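Local coordinates for RimK domain protein ATP-grasp (Sphaerobacter thermophilus, PDB 5I47) that probably works as an ATP-dependent ligase of the RimK/LysX type, binding ATP and metal ions to join an amino acid to a carboxylate, at residues A55-A63 / V251-S259. Residues are numbered along the deposited sequence; the frame is centred on the assembly and turned at random.
Sequences ALDRGEATA and VANLVDFRS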
ATOM      1  N   ALA B  55       8.152 -20.298  -3.848  1.00 35.84           N
ATOM      2  CA  ALA B  55       6.748 -20.058  -4.144  1.00 29.98           C
ATOM      3  C   ALA B  55       6.650 -19.204  -5.398  1.00 30.61           C
ATOM      4  O   ALA B  55       7.479 -18.316  -5.621  1.00 31.04           O
ATOM      5  CB  ALA B  55       6.030 -19.367  -2.982  1.00 24.37           C
ATOM      6  N   LEU B  56       5.646 -19.482  -6.223  1.00 28.86           N
ATOM      7  CA  LEU B  56       5.431 -18.746  -7.463  1.00 29.88           C
ATOM      8  C   LEU B  56       4.011 -18.201  -7.446  1.00 36.40           C
ATOM      9  O   LEU B  56       3.047 -18.971  -7.511  1.00 42.50           O
ATOM     10  CB  LEU B  56       5.674 -19.636  -8.682  1.00 31.29           C
ATOM     11  CG  LEU B  56       5.383 -19.055 -10.067  1.00 32.68           C
ATOM     12  CD1 LEU B  56       6.213 -17.811 -10.327  1.00 29.75           C
ATOM     13  CD2 LEU B  56       5.648 -20.106 -11.131  1.00 34.60           C
ATOM     14  N   ASP B  57       3.878 -16.882  -7.346  1.00 34.86           N
ATOM     15  CA  ASP B  57       2.559 -16.263  -7.277  1.00 34.13           C
ATOM     16  C   ASP B  57       1.932 -16.272  -8.662  1.00 37.14           C
ATOM     17  O   ASP B  57       2.414 -15.595  -9.578  1.00 37.11           O
ATOM     18  CB  ASP B  57       2.662 -14.843  -6.727  1.00 30.51           C
ATOM     19  CG  ASP B  57       1.319 -14.286  -6.294  1.00 29.37           C
ATOM     20  OD1 ASP B  57       0.292 -14.645  -6.901  1.00 31.24           O
ATOM     21  OD2 ASP B  57       1.290 -13.489  -5.339  1.00 34.29           O
ATOM     22  N   ARG B  58       0.854 -17.040  -8.815  1.00 39.34           N
ATOM     23  CA  ARG B  58       0.136 -17.166 -10.074  1.00 41.19           C
ATOM     24  C   ARG B  58      -1.136 -16.328 -10.100  1.00 39.36           C
ATOM     25  O   ARG B  58      -2.005 -16.554 -10.950  1.00 40.51           O
ATOM     26  CB  ARG B  58      -0.191 -18.636 -10.344  1.00 40.42           C
ATOM     27  CG  ARG B  58       1.028 -19.535 -10.440  1.00 37.69           C
ATOM     28  CD  ARG B  58       1.780 -19.292 -11.733  1.00 37.86           C
ATOM     29  NE  ARG B  58       0.865 -19.262 -12.866  1.00 40.59           N
ATOM     30  CZ  ARG B  58       0.739 -18.238 -13.703  1.00 44.34           C
ATOM     31  NH1 ARG B  58       1.493 -17.159 -13.552  1.00 45.97           N
ATOM     32  NH2 ARG B  58      -0.132 -18.302 -14.701  1.00 46.99           N
ATOM     33  N   GLY B  59      -1.264 -15.367  -9.186  1.00 36.40           N
ATOM     34  CA  GLY B  59      -2.443 -14.542  -9.089  1.00 32.68           C
ATOM     35  C   GLY B  59      -2.210 -13.128  -9.602  1.00 29.79           C
ATOM     36  O   GLY B  59      -1.087 -12.702  -9.876  1.00 25.89           O
ATOM     37  N   GLU B  60      -3.322 -12.408  -9.745  1.00 30.37           N
ATOM     38  CA  GLU B  60      -3.283 -10.998 -10.109  1.00 31.97           C
ATOM     39  C   GLU B  60      -2.518 -10.209  -9.052  1.00 32.30           C
ATOM     40  O   GLU B  60      -2.650 -10.457  -7.851  1.00 33.13           O
ATOM     41  CB  GLU B  60      -4.713 -10.463 -10.255  1.00 35.35           C
ATOM     42  CG  GLU B  60      -4.834  -9.022 -10.728  1.00 42.76           C
ATOM     43  CD  GLU B  60      -6.174  -8.392 -10.354  1.00 53.56           C
ATOM     44  OE1 GLU B  60      -6.943  -9.017  -9.585  1.00 57.60           O
ATOM     45  OE2 GLU B  60      -6.458  -7.266 -10.819  1.00 56.30           O
ATOM     46  N   ALA B  61      -1.701  -9.262  -9.502  1.00 30.80           N
ATOM     47  CA  ALA B  61      -0.873  -8.494  -8.582  1.00 30.31           C
ATOM     48  C   ALA B  61      -1.733  -7.514  -7.793  1.00 30.97           C
ATOM     49  O   ALA B  61      -2.379  -6.639  -8.376  1.00 36.01           O
ATOM     50  CB  ALA B  61       0.212  -7.749  -9.351  1.00 29.65           C
ATOM     51  N   THR B  62      -1.738  -7.654  -6.468  1.00 36.60           N
ATOM     52  CA  THR B  62      -2.448  -6.728  -5.594  1.00 35.33           C
ATOM     53  C   THR B  62      -1.608  -6.473  -4.348  1.00 32.17           C
ATOM     54  O   THR B  62      -0.553  -7.083  -4.148  1.00 33.00           O
ATOM     55  CB  THR B  62      -3.829  -7.256  -5.209  1.00 40.11           C
ATOM     56  OG1 THR B  62      -4.501  -6.269  -4.418  1.00 53.79           O
ATOM     57  CG2 THR B  62      -3.695  -8.530  -4.397  1.00 38.47           C
ATOM     58  N   ALA B  63      -2.094  -5.565  -3.497  1.00 24.26           N
ATOM     59  CA  ALA B  63      -1.306  -5.126  -2.352  1.00 23.71           C
ATOM     60  C   ALA B  63      -1.032  -6.270  -1.384  1.00 28.16           C
ATOM     61  O   ALA B  63       0.090  -6.409  -0.883  1.00 32.79           O
ATOM     62  CB  ALA B  63      -2.013  -3.977  -1.634  1.00 27.00           C
ATOM     63  N   VAL B 251       2.288  -2.504 -15.827  1.00 34.66           N
ATOM     64  CA  VAL B 251       2.952  -3.801 -15.714  1.00 35.02           C
ATOM     65  C   VAL B 251       2.107  -4.680 -14.799  1.00 36.36           C
ATOM     66  O   VAL B 251       1.582  -4.208 -13.785  1.00 40.86           O
ATOM     67  CB  VAL B 251       4.398  -3.678 -15.174  1.00 30.19           C
ATOM     68  CG1 VAL B 251       5.161  -4.973 -15.400  1.00 26.41           C
ATOM     69  CG2 VAL B 251       5.139  -2.512 -15.825  1.00 28.47           C
ATOM     70  N   ALA B 252       1.968  -5.956 -15.158  1.00 33.27           N
ATOM     71  CA  ALA B 252       1.152  -6.889 -14.395  1.00 34.96           C
ATOM     72  C   ALA B 252       1.886  -8.214 -14.261  1.00 34.45           C
ATOM     73  O   ALA B 252       2.880  -8.469 -14.940  1.00 34.98           O
ATOM     74  CB  ALA B 252      -0.217  -7.111 -15.051  1.00 38.37           C
ATOM     75  N   ASN B 253       1.375  -9.066 -13.377  1.00 36.25           N
ATOM     76  CA  ASN B 253       1.941 -10.398 -13.208  1.00 34.30           C
ATOM     77  C   ASN B 253       1.661 -11.247 -14.442  1.00 33.89           C
ATOM     78  O   ASN B 253       0.614 -11.124 -15.083  1.00 37.39           O
ATOM     79  CB  ASN B 253       1.364 -11.074 -11.962  1.00 32.33           C
ATOM     80  CG  ASN B 253       2.150 -12.306 -11.551  1.00 30.40           C
ATOM     81  OD1 ASN B 253       3.326 -12.440 -11.878  1.00 30.56           O
ATOM     82  ND2 ASN B 253       1.503 -13.207 -10.829  1.00 29.38           N
ATOM     83  N   LEU B 254       2.616 -12.117 -14.780  1.00 29.54           N
ATOM     84  CA  LEU B 254       2.471 -12.997 -15.941  1.00 31.41           C
ATOM     85  C   LEU B 254       1.499 -14.116 -15.582  1.00 38.14           C
ATOM     86  O   LEU B 254       1.879 -15.223 -15.188  1.00 41.59           O
ATOM     87  CB  LEU B 254       3.820 -13.548 -16.385  1.00 25.22           C
ATOM     88  CG  LEU B 254       3.777 -14.352 -17.684  1.00 26.52           C
ATOM     89  CD1 LEU B 254       3.289 -13.480 -18.830  1.00 25.96           C
ATOM     90  CD2 LEU B 254       5.140 -14.949 -18.004  1.00 28.36           C
ATOM     91  N   VAL B 255       0.211 -13.810 -15.718  1.00 37.60           N
ATOM     92  CA  VAL B 255      -0.842 -14.773 -15.416  1.00 36.48           C
ATOM     93  C   VAL B 255      -1.212 -15.590 -16.644  1.00 41.77           C
ATOM     94  O   VAL B 255      -1.347 -16.814 -16.572  1.00 38.64           O
ATOM     95  CB  VAL B 255      -2.072 -14.046 -14.833  1.00 32.04           C
ATOM     96  CG1 VAL B 255      -3.220 -15.017 -14.643  1.00 30.62           C
ATOM     97  CG2 VAL B 255      -1.720 -13.377 -13.512  1.00 28.08           C
ATOM     98  N   ASP B 256      -1.373 -14.930 -17.790  1.00 51.45           N
ATOM     99  CA  ASP B 256      -1.740 -15.588 -19.039  1.00 56.49           C
ATOM    100  C   ASP B 256      -0.510 -15.671 -19.936  1.00 56.04           C
ATOM    101  O   ASP B 256      -0.096 -14.666 -20.523  1.00 55.96           O
ATOM    102  CB  ASP B 256      -2.863 -14.833 -19.749  1.00 63.67           C
ATOM    103  CG  ASP B 256      -3.918 -14.320 -18.794  1.00 74.66           C
ATOM    104  OD1 ASP B 256      -4.345 -15.086 -17.903  1.00 78.39           O
ATOM    105  OD2 ASP B 256      -4.316 -13.142 -18.933  1.00 78.41           O
ATOM    106  N   PHE B 257       0.077 -16.861 -20.043  1.00 54.85           N
ATOM    107  CA  PHE B 257       1.044 -17.146 -21.096  1.00 53.08           C
ATOM    108  C   PHE B 257       0.579 -18.324 -21.946  1.00 58.59           C
ATOM    109  O   PHE B 257       1.391 -19.078 -22.487  1.00 61.45           O
ATOM    110  CB  PHE B 257       2.446 -17.378 -20.529  1.00 43.42           C
ATOM    111  CG  PHE B 257       2.532 -18.465 -19.493  1.00 40.47           C
ATOM    112  CD1 PHE B 257       2.824 -19.770 -19.857  1.00 42.75           C
ATOM    113  CD2 PHE B 257       2.376 -18.172 -18.148  1.00 37.47           C
ATOM    114  CE1 PHE B 257       2.930 -20.766 -18.903  1.00 42.54           C
ATOM    115  CE2 PHE B 257       2.476 -19.163 -17.189  1.00 35.55           C
ATOM    116  CZ  PHE B 257       2.756 -20.460 -17.567  1.00 40.29           C
ATOM    117  N   ARG B 258      -0.743 -18.469 -22.072  1.00 60.24           N
ATOM    118  CA  ARG B 258      -1.329 -19.533 -22.882  1.00 56.03           C
ATOM    119  C   ARG B 258      -0.976 -19.363 -24.354  1.00 53.73           C
ATOM    120  O   ARG B 258      -0.450 -20.282 -24.992  1.00 52.38           O
ATOM    121  CB  ARG B 258      -2.847 -19.529 -22.695  1.00 55.41           C
ATOM    122  CG  ARG B 258      -3.510 -20.889 -22.665  1.00 59.14           C
ATOM    123  CD  ARG B 258      -5.019 -20.731 -22.546  1.00 61.84           C
ATOM    124  NE  ARG B 258      -5.393 -19.873 -21.425  1.00 64.61           N
ATOM    125  CZ  ARG B 258      -6.027 -20.293 -20.334  1.00 67.72           C
ATOM    126  NH1 ARG B 258      -6.375 -21.565 -20.212  1.00 68.52           N
ATOM    127  NH2 ARG B 258      -6.325 -19.437 -19.368  1.00 69.92           N
ATOM    128  N   SER B 259      -1.266 -18.181 -24.907  1.00 53.49           N
ATOM    129  CA  SER B 259      -1.053 -17.941 -26.331  1.00 55.62           C
ATOM    130  C   SER B 259       0.413 -18.093 -26.712  1.00 59.36           C
ATOM    131  O   SER B 259       0.733 -18.675 -27.756  1.00 62.20           O
ATOM    132  CB  SER B 259      -1.558 -16.546 -26.700  1.00 58.78           C
ATOM    133  OG  SER B 259      -1.131 -16.173 -27.999  1.00 63.06           O
TER
HETATM  134  O   HOH W   1      -1.070  -8.675 -12.166  1.00 31.41           O
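Arg58 reaches across to two successive backbone carbonyls: NH1 donates to Leu254 O at 2.6 Å and NH2 to Val255 O at 2.7 Å. Both acceptors lie within 10° of the guanidinium plane, so the pair fixes its rotation, while NE forms a salt bridge with Glu18. Its CB points away from the partner, and bends at chi2 (-73°) and chi3 turn the side chain back. Asn253 returns the grip from the other segment, its single ND2 donating to Asp57 O and Gly59 O, each at 2.8 Å. Both oxygens sit close to the amide plane; the bond to Gly59 O is the straighter, with an N-H...O angle of 170°, whereas ND2 approaches the backbone carbonyl of Asp57 from above its plane. An Asx turn, Gly59 N to Asp57 OD1, shapes the loop presenting these carbonyls, and Arg65 forms a salt bridge with the same OD1. The loop follows strand 54-57 of the parallel, Rossmann-like preATP-grasp sheet; its partner leaves strand 246-253, outermost within the chain in the antiparallel ATP-grasp sheet, so the bonds join the two domains. One water accepts from Ala61 N and Asn253 N. Phe257 CE2 lies 3.7 Å from Arg58 NH2, over one guanidinium face, and Val255 CG2 packs on Gly59 O.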